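Local structure of putative branched-chain amino acid aminotransferase IlvE (Streptococcus mutans, 4DQN) at residues Lys102-Asp105 with Ala106-Val110; Val251-Tyr254 with Ser255-Leu259; Phe305-Phe308 with Tyr309-Glu313. The protein probably catalyses the pyridoxal-phosphate-dependent transfer of the amino group between leucine, isoleucine or valine and 2-oxoglutarate. All blocks are in the same frame, centred on the assembly; numbering follows the deposited sequence.

Contact 1: Lys102-Asp105 with Ala106-Val110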
ATOM      1  N   LYS A 102      15.790 -13.903 -15.630  1.00 24.94           N
ATOM      2  CA  LYS A 102      14.992 -14.747 -14.729  1.00 26.06           C
ATOM      3  C   LYS A 102      13.500 -14.513 -14.971  1.00 27.64           C
ATOM      4  O   LYS A 102      12.723 -15.465 -15.096  1.00 27.35           O
ATOM      5  CB  LYS A 102      15.338 -14.453 -13.251  1.00 28.31           C
ATOM      6  CG  LYS A 102      14.538 -15.270 -12.225  1.00 25.75           C
ATOM      7  CD  LYS A 102      14.929 -14.855 -10.801  1.00 26.62           C
ATOM      8  CE  LYS A 102      14.235 -15.699  -9.749  1.00 26.39           C
ATOM      9  NZ  LYS A 102      14.542 -17.158  -9.858  1.00 26.62           N
ATOM     10  N   PHE A 103      13.116 -13.235 -15.041  1.00 26.41           N
ATOM     11  CA  PHE A 103      11.727 -12.827 -15.244  1.00 24.92           C
ATOM     12  C   PHE A 103      11.144 -13.396 -16.545  1.00 28.91           C
ATOM     13  O   PHE A 103      10.049 -13.987 -16.554  1.00 27.87           O
ATOM     14  CB  PHE A 103      11.664 -11.287 -15.261  1.00 23.90           C
ATOM     15  CG  PHE A 103      10.268 -10.717 -15.417  1.00 25.64           C
ATOM     16  CD1 PHE A 103       9.674 -10.629 -16.676  1.00 26.22           C
ATOM     17  CD2 PHE A 103       9.567 -10.237 -14.308  1.00 25.43           C
ATOM     18  CE1 PHE A 103       8.381 -10.102 -16.825  1.00 27.57           C
ATOM     19  CE2 PHE A 103       8.284  -9.695 -14.444  1.00 26.20           C
ATOM     20  CZ  PHE A 103       7.690  -9.626 -15.710  1.00 23.74           C
ATOM     21  N   ILE A 104      11.870 -13.212 -17.645  1.00 26.48           N
ATOM     22  CA  ILE A 104      11.353 -13.609 -18.950  1.00 27.18           C
ATOM     23  C   ILE A 104      11.299 -15.126 -19.038  1.00 27.84           C
ATOM     24  O   ILE A 104      10.322 -15.688 -19.531  1.00 28.22           O
ATOM     25  CB  ILE A 104      12.195 -13.021 -20.089  1.00 27.19           C
ATOM     26  CG1 ILE A 104      12.004 -11.504 -20.145  1.00 28.30           C
ATOM     27  CG2 ILE A 104      11.792 -13.609 -21.436  1.00 28.05           C
ATOM     28  CD1 ILE A 104      12.977 -10.833 -21.120  1.00 27.75           C
ATOM     29  N   ASP A 105      12.335 -15.793 -18.536  1.00 27.46           N
ATOM     30  CA  ASP A 105      12.338 -17.248 -18.525  1.00 29.43           C
ATOM     31  C   ASP A 105      11.177 -17.788 -17.714  1.00 27.48           C
ATOM     32  O   ASP A 105      10.535 -18.771 -18.099  1.00 26.45           O
ATOM     33  CB  ASP A 105      13.640 -17.795 -17.943  1.00 29.26           C
ATOM     34  CG  ASP A 105      13.607 -19.297 -17.803  1.00 33.57           C
ATOM     35  OD1 ASP A 105      13.682 -19.978 -18.843  1.00 35.15           O
ATOM     36  OD2 ASP A 105      13.476 -19.802 -16.662  1.00 32.79           O
ATOM     37  N   ALA A 106      10.907 -17.160 -16.575  1.00 28.48           N
ATOM     38  CA  ALA A 106       9.810 -17.618 -15.728  1.00 22.26           C
ATOM     39  C   ALA A 106       8.480 -17.464 -16.442  1.00 23.85           C
ATOM     40  O   ALA A 106       7.627 -18.353 -16.386  1.00 26.34           O
ATOM     41  CB  ALA A 106       9.798 -16.849 -14.426  1.00 24.56           C
ATOM     42  N   ALA A 107       8.280 -16.313 -17.076  1.00 23.68           N
ATOM     43  CA  ALA A 107       7.064 -16.066 -17.846  1.00 25.22           C
ATOM     44  C   ALA A 107       6.870 -17.140 -18.919  1.00 26.78           C
ATOM     45  O   ALA A 107       5.781 -17.692 -19.060  1.00 25.42           O
ATOM     46  CB  ALA A 107       7.115 -14.686 -18.481  1.00 26.84           C
ATOM     47  N   LYS A 108       7.921 -17.421 -19.684  1.00 26.42           N
ATOM     48  CA  LYS A 108       7.841 -18.473 -20.696  1.00 27.09           C
ATOM     49  C   LYS A 108       7.493 -19.845 -20.120  1.00 27.21           C
ATOM     50  O   LYS A 108       6.669 -20.563 -20.691  1.00 27.24           O
ATOM     51  CB  LYS A 108       9.146 -18.551 -21.479  1.00 27.81           C
ATOM     52  CG  LYS A 108       9.390 -17.339 -22.355  1.00 29.74           C
ATOM     53  CD  LYS A 108      10.572 -17.592 -23.289  1.00 36.95           C
ATOM     54  CE  LYS A 108      10.779 -16.413 -24.226  1.00 38.79           C
ATOM     55  NZ  LYS A 108      11.944 -16.613 -25.151  1.00 39.81           N
ATOM     56  N   GLN A 109       8.123 -20.216 -18.999  1.00 25.63           N
ATOM     57  CA  GLN A 109       7.805 -21.487 -18.344  1.00 27.07           C
ATOM     58  C   GLN A 109       6.324 -21.602 -18.009  1.00 27.73           C
ATOM     59  O   GLN A 109       5.736 -22.680 -18.153  1.00 29.39           O
ATOM     60  CB  GLN A 109       8.598 -21.656 -17.042  1.00 28.52           C
ATOM     61  CG  GLN A 109      10.068 -21.998 -17.212  1.00 31.41           C
ATOM     62  CD  GLN A 109      10.714 -22.324 -15.878  1.00 29.99           C
ATOM     63  OE1 GLN A 109      10.258 -23.210 -15.161  1.00 32.60           O
ATOM     64  NE2 GLN A 109      11.764 -21.587 -15.528  1.00 27.83           N
ATOM     65  N   VAL A 110       5.725 -20.508 -17.533  1.00 27.42           N
ATOM     66  CA  VAL A 110       4.306 -20.531 -17.180  1.00 23.65           C
ATOM     67  C   VAL A 110       3.424 -20.681 -18.421  1.00 25.25           C
ATOM     68  O   VAL A 110       2.470 -21.465 -18.417  1.00 28.65           O
ATOM     69  CB  VAL A 110       3.897 -19.290 -16.360  1.00 23.97           C
ATOM     70  CG1 VAL A 110       2.387 -19.295 -16.085  1.00 24.23           C
ATOM     71  CG2 VAL A 110       4.656 -19.280 -15.045  1.00 24.91           C
TER
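Gln109 reaches back one helical turn to Asp105, and its side chain can be walked atom by atom. CB sits 3.6 Å from Asp105 O, the carbonyl that already takes the backbone N-H of Gln109. CG, placed anti to its own carbonyl carbon (chi1 -75°), comes closer to the same oxygen, at 3.4 Å. The chain then stays extended, which carries CD past that carbonyl and brings the amide nitrogen NE2 to Asp105 OD2 at 2.7 Å. The carboxylate oxygen lies almost in the amide plane of Gln109, whereas NE2 approaches OD2 on its syn side but 34° out of the carboxylate plane. The two flat groups are turned 55° against each other, so this i to i+4 bond is short without being coplanar.

On another side of the helix, Lys108 runs alongside Ile104, its CE 4.1 Å from Ile104 CG2, and its NZ is hydrogen-bonded to the carbonyl of Lys342 and the backbone O of the C-terminal Asp345. Lys102 NZ is held by Tyr25, Ser27 and the carbonyl of Asp35. Regular i to i+4 backbone bonds run beneath all of this. Helix 100-113 packs with Phe103 against helix 79-92, touching Ala83 and Leu86, while Ala106, Ala107 and Val110 rest on the antiparallel sheet through strands 24-30, 126-136 and 147-157.

Contact 2: Val251-Tyr254 with Ser255-Leu259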
ATOM      1  N   VAL A 251       3.771  -0.057 -20.324  1.00 34.89           N
ATOM      2  CA  VAL A 251       4.453  -0.581 -21.511  1.00 32.20           C
ATOM      3  C   VAL A 251       3.637  -0.213 -22.751  1.00 32.18           C
ATOM      4  O   VAL A 251       4.177   0.101 -23.817  1.00 32.65           O
ATOM      5  CB  VAL A 251       4.624  -2.105 -21.404  1.00 31.18           C
ATOM      6  CG1 VAL A 251       5.431  -2.644 -22.575  1.00 32.52           C
ATOM      7  CG2 VAL A 251       5.318  -2.464 -20.099  1.00 31.00           C
ATOM      8  N   THR A 252       2.320  -0.228 -22.594  1.00 30.07           N
ATOM      9  CA  THR A 252       1.417   0.115 -23.687  1.00 32.87           C
ATOM     10  C   THR A 252       1.628   1.562 -24.147  1.00 35.90           C
ATOM     11  O   THR A 252       1.678   1.833 -25.349  1.00 29.59           O
ATOM     12  CB  THR A 252      -0.046  -0.128 -23.275  1.00 30.22           C
ATOM     13  OG1 THR A 252      -0.154  -1.445 -22.717  1.00 27.52           O
ATOM     14  CG2 THR A 252      -0.975  -0.044 -24.483  1.00 32.08           C
ATOM     15  N   LYS A 253       1.791   2.481 -23.196  1.00 33.74           N
ATOM     16  CA  LYS A 253       2.046   3.885 -23.534  1.00 29.28           C
ATOM     17  C   LYS A 253       3.332   4.085 -24.325  1.00 30.38           C
ATOM     18  O   LYS A 253       3.346   4.810 -25.324  1.00 33.07           O
ATOM     19  CB  LYS A 253       2.091   4.760 -22.275  1.00 33.97           C
ATOM     20  CG  LYS A 253       2.793   6.087 -22.540  1.00 38.05           C
ATOM     21  CD  LYS A 253       2.914   6.961 -21.309  1.00 45.45           C
ATOM     22  CE  LYS A 253       4.093   6.577 -20.436  1.00 43.48           C
ATOM     23  NZ  LYS A 253       4.130   7.474 -19.235  1.00 48.35           N
ATOM     24  N   TYR A 254       4.417   3.450 -23.889  1.00 30.96           N
ATOM     25  CA  TYR A 254       5.677   3.588 -24.605  1.00 32.09           C
ATOM     26  C   TYR A 254       5.564   2.997 -25.997  1.00 32.75           C
ATOM     27  O   TYR A 254       6.077   3.566 -26.964  1.00 33.55           O
ATOM     28  CB  TYR A 254       6.823   2.935 -23.825  1.00 37.27           C
ATOM     29  CG  TYR A 254       7.227   3.756 -22.628  1.00 40.55           C
ATOM     30  CD1 TYR A 254       7.288   5.142 -22.717  1.00 43.26           C
ATOM     31  CD2 TYR A 254       7.508   3.158 -21.406  1.00 44.53           C
ATOM     32  CE1 TYR A 254       7.641   5.913 -21.636  1.00 50.76           C
ATOM     33  CE2 TYR A 254       7.863   3.925 -20.307  1.00 50.02           C
ATOM     34  CZ  TYR A 254       7.924   5.305 -20.433  1.00 50.94           C
ATOM     35  OH  TYR A 254       8.271   6.091 -19.357  1.00 57.98           O
ATOM     36  N   SER A 255       4.882   1.859 -26.093  1.00 30.66           N
ATOM     37  CA  SER A 255       4.641   1.210 -27.384  1.00 33.34           C
ATOM     38  C   SER A 255       3.831   2.097 -28.339  1.00 31.48           C
ATOM     39  O   SER A 255       4.137   2.171 -29.534  1.00 29.48           O
ATOM     40  CB  SER A 255       3.929  -0.124 -27.159  1.00 31.60           C
ATOM     41  OG  SER A 255       4.745  -0.981 -26.373  1.00 31.12           O
ATOM     42  N   LEU A 256       2.807   2.766 -27.808  1.00 29.37           N
ATOM     43  CA  LEU A 256       1.958   3.653 -28.604  1.00 30.45           C
ATOM     44  C   LEU A 256       2.726   4.893 -29.046  1.00 32.95           C
ATOM     45  O   LEU A 256       2.607   5.327 -30.198  1.00 31.81           O
ATOM     46  CB  LEU A 256       0.694   4.048 -27.826  1.00 31.69           C
ATOM     47  CG  LEU A 256      -0.350   2.925 -27.732  1.00 33.15           C
ATOM     48  CD1 LEU A 256      -1.561   3.336 -26.923  1.00 30.04           C
ATOM     49  CD2 LEU A 256      -0.778   2.471 -29.137  1.00 30.74           C
ATOM     50  N   LEU A 257       3.509   5.451 -28.130  1.00 33.87           N
ATOM     51  CA  LEU A 257       4.439   6.539 -28.439  1.00 33.31           C
ATOM     52  C   LEU A 257       5.312   6.163 -29.629  1.00 36.61           C
ATOM     53  O   LEU A 257       5.492   6.942 -30.578  1.00 33.75           O
ATOM     54  CB  LEU A 257       5.352   6.759 -27.237  1.00 33.19           C
ATOM     55  CG  LEU A 257       5.404   8.074 -26.455  1.00 41.07           C
ATOM     56  CD1 LEU A 257       4.312   9.046 -26.837  1.00 34.77           C
ATOM     57  CD2 LEU A 257       5.379   7.782 -24.960  1.00 36.83           C
ATOM     58  N   TYR A 258       5.871   4.961 -29.545  1.00 32.74           N
ATOM     59  CA  TYR A 258       6.777   4.443 -30.555  1.00 35.03           C
ATOM     60  C   TYR A 258       6.058   4.277 -31.889  1.00 32.23           C
ATOM     61  O   TYR A 258       6.527   4.771 -32.911  1.00 33.68           O
ATOM     62  CB  TYR A 258       7.349   3.106 -30.083  1.00 31.26           C
ATOM     63  CG  TYR A 258       8.427   2.529 -30.965  1.00 32.02           C
ATOM     64  CD1 TYR A 258       8.115   1.880 -32.155  1.00 30.45           C
ATOM     65  CD2 TYR A 258       9.756   2.605 -30.594  1.00 33.41           C
ATOM     66  CE1 TYR A 258       9.103   1.348 -32.957  1.00 33.10           C
ATOM     67  CE2 TYR A 258      10.753   2.076 -31.390  1.00 37.52           C
ATOM     68  CZ  TYR A 258      10.420   1.444 -32.565  1.00 32.03           C
ATOM     69  OH  TYR A 258      11.415   0.902 -33.350  1.00 33.72           O
ATOM     70  N   LEU A 259       4.918   3.590 -31.883  1.00 34.59           N
ATOM     71  CA  LEU A 259       4.206   3.307 -33.134  1.00 28.69           C
ATOM     72  C   LEU A 259       3.654   4.578 -33.772  1.00 34.57           C
ATOM     73  O   LEU A 259       3.738   4.746 -34.986  1.00 34.87           O
ATOM     74  CB  LEU A 259       3.091   2.282 -32.921  1.00 30.71           C
ATOM     75  CG  LEU A 259       3.566   0.917 -32.414  1.00 30.08           C
ATOM     76  CD1 LEU A 259       2.394  -0.008 -32.137  1.00 26.57           C
ATOM     77  CD2 LEU A 259       4.534   0.286 -33.422  1.00 27.67           C
TER
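Ser255 and Val251 carry the polar part of this first turn of helix 251-262. Val251 O accepts twice from Ser255: the backbone N bonds it at 3.0 Å and the hydroxyl OG at 2.8 Å. OG lies beside its own backbone N (chi1 -61°), a torsion that folds the hydroxyl back onto the preceding turn. The two donors reach the oxygen from opposite faces of its carbonyl plane, with OG standing 38° out of it. OG also has a weak hydrogen bond with Arg78 NE. Further backbone bonds follow the same i to i+4 pattern, Leu257 N to Lys253 O measuring 2.9 Å.

The apolar contacts centre on Leu257. Its CD2 methyl lies 3.9 Å from Lys253 CG and 4.0 Å from Tyr254 CD1, meeting the tyrosine ring obliquely, and the side chains run alongside one another in the same direction. Thr252 CG2 and Leu256 CD1 make a looser pair at 4.2 Å.

Leu256 and Leu257 press on Phe239 of strand 238-241, and Leu257 also touches Ala268 of strand 267-270, while Thr252 and Leu259 meet Leu325 of helix 316-329. This is the crossover helix of a beta-alpha-beta unit whose two strands are parallel neighbours in the mixed sheet.

Contact 3: Phe305-Phe308 with Tyr309-Glu313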
ATOM      1  N   PHE A 305     -19.284  18.087 -18.727  1.00 37.33           N
ATOM      2  CA  PHE A 305     -19.075  16.796 -19.355  1.00 34.99           C
ATOM      3  C   PHE A 305     -18.448  17.052 -20.717  1.00 38.55           C
ATOM      4  O   PHE A 305     -19.088  17.623 -21.592  1.00 37.05           O
ATOM      5  CB  PHE A 305     -20.409  16.074 -19.509  1.00 36.25           C
ATOM      6  CG  PHE A 305     -20.295  14.730 -20.158  1.00 38.57           C
ATOM      7  CD1 PHE A 305     -19.575  13.712 -19.547  1.00 39.86           C
ATOM      8  CD2 PHE A 305     -20.913  14.479 -21.373  1.00 37.63           C
ATOM      9  CE1 PHE A 305     -19.471  12.459 -20.144  1.00 37.32           C
ATOM     10  CE2 PHE A 305     -20.822  13.233 -21.974  1.00 38.02           C
ATOM     11  CZ  PHE A 305     -20.103  12.224 -21.367  1.00 37.11           C
ATOM     12  N   HIS A 306     -17.185  16.669 -20.884  1.00 32.46           N
ATOM     13  CA  HIS A 306     -16.455  17.015 -22.094  1.00 36.09           C
ATOM     14  C   HIS A 306     -16.322  15.815 -23.025  1.00 37.84           C
ATOM     15  O   HIS A 306     -15.747  14.786 -22.645  1.00 35.84           O
ATOM     16  CB  HIS A 306     -15.063  17.549 -21.756  1.00 36.35           C
ATOM     17  CG  HIS A 306     -14.332  18.097 -22.944  1.00 40.76           C
ATOM     18  ND1 HIS A 306     -14.286  19.444 -23.229  1.00 39.67           N
ATOM     19  CD2 HIS A 306     -13.643  17.479 -23.933  1.00 38.21           C
ATOM     20  CE1 HIS A 306     -13.593  19.635 -24.339  1.00 42.05           C
ATOM     21  NE2 HIS A 306     -13.195  18.458 -24.787  1.00 42.02           N
ATOM     22  N   VAL A 307     -16.845  15.951 -24.241  1.00 36.45           N
ATOM     23  CA  VAL A 307     -16.783  14.872 -25.223  1.00 37.78           C
ATOM     24  C   VAL A 307     -15.725  15.221 -26.254  1.00 37.12           C
ATOM     25  O   VAL A 307     -15.797  16.267 -26.898  1.00 37.64           O
ATOM     26  CB  VAL A 307     -18.154  14.629 -25.900  1.00 42.17           C
ATOM     27  CG1 VAL A 307     -18.020  13.643 -27.054  1.00 36.15           C
ATOM     28  CG2 VAL A 307     -19.144  14.095 -24.893  1.00 37.01           C
ATOM     29  N   PHE A 308     -14.722  14.362 -26.384  1.00 37.89           N
ATOM     30  CA  PHE A 308     -13.638  14.613 -27.327  1.00 38.37           C
ATOM     31  C   PHE A 308     -14.075  14.349 -28.759  1.00 37.74           C
ATOM     32  O   PHE A 308     -13.985  15.224 -29.621  1.00 41.06           O
ATOM     33  CB  PHE A 308     -12.419  13.752 -26.982  1.00 38.88           C
ATOM     34  CG  PHE A 308     -11.880  14.006 -25.606  1.00 37.74           C
ATOM     35  CD1 PHE A 308     -10.948  15.011 -25.393  1.00 37.74           C
ATOM     36  CD2 PHE A 308     -12.316  13.251 -24.524  1.00 34.99           C
ATOM     37  CE1 PHE A 308     -10.453  15.256 -24.128  1.00 40.56           C
ATOM     38  CE2 PHE A 308     -11.832  13.491 -23.248  1.00 35.93           C
ATOM     39  CZ  PHE A 308     -10.898  14.495 -23.046  1.00 35.91           C
ATOM     40  N   TYR A 309     -14.549  13.135 -29.009  1.00 39.80           N
ATOM     41  CA  TYR A 309     -14.864  12.716 -30.364  1.00 38.40           C
ATOM     42  C   TYR A 309     -16.327  12.332 -30.473  1.00 39.01           C
ATOM     43  O   TYR A 309     -17.080  12.923 -31.248  1.00 39.84           O
ATOM     44  CB  TYR A 309     -13.971  11.540 -30.777  1.00 37.08           C
ATOM     45  CG  TYR A 309     -14.197  11.123 -32.211  1.00 39.92           C
ATOM     46  CD1 TYR A 309     -14.991  10.030 -32.514  1.00 41.43           C
ATOM     47  CD2 TYR A 309     -13.647  11.847 -33.253  1.00 34.13           C
ATOM     48  CE1 TYR A 309     -15.217   9.655 -33.815  1.00 42.59           C
ATOM     49  CE2 TYR A 309     -13.865  11.478 -34.568  1.00 40.91           C
ATOM     50  CZ  TYR A 309     -14.656  10.381 -34.834  1.00 41.17           C
ATOM     51  OH  TYR A 309     -14.884   9.988 -36.128  1.00 49.56           O
ATOM     52  N   SER A 310     -16.728  11.342 -29.681  1.00 37.79           N
ATOM     53  CA  SER A 310     -18.104  10.865 -29.675  1.00 39.20           C
ATOM     54  C   SER A 310     -18.361  10.022 -28.439  1.00 38.29           C
ATOM     55  O   SER A 310     -17.432   9.438 -27.874  1.00 38.40           O
ATOM     56  CB  SER A 310     -18.385  10.027 -30.921  1.00 38.67           C
ATOM     57  OG  SER A 310     -19.643   9.392 -30.793  1.00 39.14           O
ATOM     58  N   GLU A 311     -19.620   9.945 -28.021  1.00 39.25           N
ATOM     59  CA  GLU A 311     -19.968   9.121 -26.874  1.00 40.17           C
ATOM     60  C   GLU A 311     -20.211   7.689 -27.297  1.00 41.57           C
ATOM     61  O   GLU A 311     -20.222   6.782 -26.462  1.00 40.70           O
ATOM     62  CB  GLU A 311     -21.220   9.657 -26.181  1.00 42.77           C
ATOM     63  CG  GLU A 311     -20.984  10.895 -25.353  1.00 40.95           C
ATOM     64  CD  GLU A 311     -22.244  11.369 -24.669  1.00 42.42           C
ATOM     65  OE1 GLU A 311     -22.702  10.684 -23.731  1.00 44.36           O
ATOM     66  OE2 GLU A 311     -22.773  12.423 -25.079  1.00 46.33           O
ATOM     67  N   THR A 312     -20.405   7.486 -28.596  1.00 40.92           N
ATOM     68  CA  THR A 312     -20.771   6.166 -29.100  1.00 43.25           C
ATOM     69  C   THR A 312     -19.777   5.584 -30.106  1.00 44.50           C
ATOM     70  O   THR A 312     -19.603   4.367 -30.186  1.00 48.51           O
ATOM     71  CB  THR A 312     -22.176   6.185 -29.728  1.00 44.94           C
ATOM     72  OG1 THR A 312     -22.463   4.894 -30.277  1.00 57.63           O
ATOM     73  CG2 THR A 312     -22.257   7.226 -30.830  1.00 44.82           C
ATOM     74  N   GLU A 313     -19.125   6.450 -30.869  1.00 43.61           N
ATOM     75  CA  GLU A 313     -18.172   5.997 -31.871  1.00 47.30           C
ATOM     76  C   GLU A 313     -16.738   6.310 -31.466  1.00 43.18           C
ATOM     77  O   GLU A 313     -16.493   7.168 -30.622  1.00 44.60           O
ATOM     78  CB  GLU A 313     -18.515   6.596 -33.236  1.00 49.91           C
ATOM     79  CG  GLU A 313     -19.644   5.838 -33.927  1.00 55.80           C
ATOM     80  CD  GLU A 313     -20.548   6.736 -34.741  1.00 66.12           C
ATOM     81  OE1 GLU A 313     -20.473   7.973 -34.567  1.00 66.31           O
ATOM     82  OE2 GLU A 313     -21.340   6.201 -35.553  1.00 71.28           O
TER
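Phe305 turns the edge of its ring to the carboxylate of Glu311, with CE2 3.6 Å from Glu311 CD. The chain here leaves the mixed sheet: strand 304-307, antiparallel to strand 292-301, runs into a loop that doubles back and then forms an ST turn and ST motif at Ser310 before helix 316-329. From CA 305-308 to CA 309-311 the course changes by 132°, which sets Glu311 beside the strand it has just left.

The carboxylate carbon lies in the plane of the Phe305 ring, while the carboxylate itself stands at 73° to that plane. Both oxygens are near CE2, and OE1 also approaches CZ at 3.8 Å. An acid at the rim of a phenyl ring faces its weakly positive C-H groups, so the contact is probably mildly favourable electrostatically. No hydrogen bond joins the two segments.

Val307 is the second point of support. Its two methyls divide the work: CG1, anti to the backbone N (chi1 172°), faces the backbone of Ser310 with 3.7 Å to Ser310 N, and CG2 packs against Glu311 CG at 3.7 Å. The valine and glutamate side chains meet at about a right angle, and Glu311, extended beyond CG, continues past the methyl to the phenyl edge. Phe308 turns a different way and packs on the sheet against Ile296, Val299 and Phe281, with His306 CD2 over one face of its ring, offset toward the rim.

Beyond the turn, the hydroxyl of Ser310 holds the following residues. Its OG accepts two backbone N-H groups, from Thr312 N at 3.0 Å and from Glu313 N at 3.0 Å, the latter nearly straight.

Overall arrangement
Contact 2 is the most buried of the three, contact 1 is partly buried, and contact 3 lies at the surface. Contacts 1 and 2 each stay within one helix, yet those helices serve different sheets: 100-113 backs the antiparallel sheet, and 251-262 the mixed sheet whose outlying strand 304-307 leads into contact 3. The nearest atoms of contacts 1 and 2 are about 9 Å apart; contacts 1 and 3 lie on opposite sides of the chain's centre, with centres about 41 Å apart. An amide-to-carboxylate hydrogen bond decorates the first helix, a serine hydroxyl folded back onto the carbonyl one turn earlier the second; where strand gives way to loop, a carboxylate at a phenyl edge and a valine's methyls join the segments without a hydrogen bond.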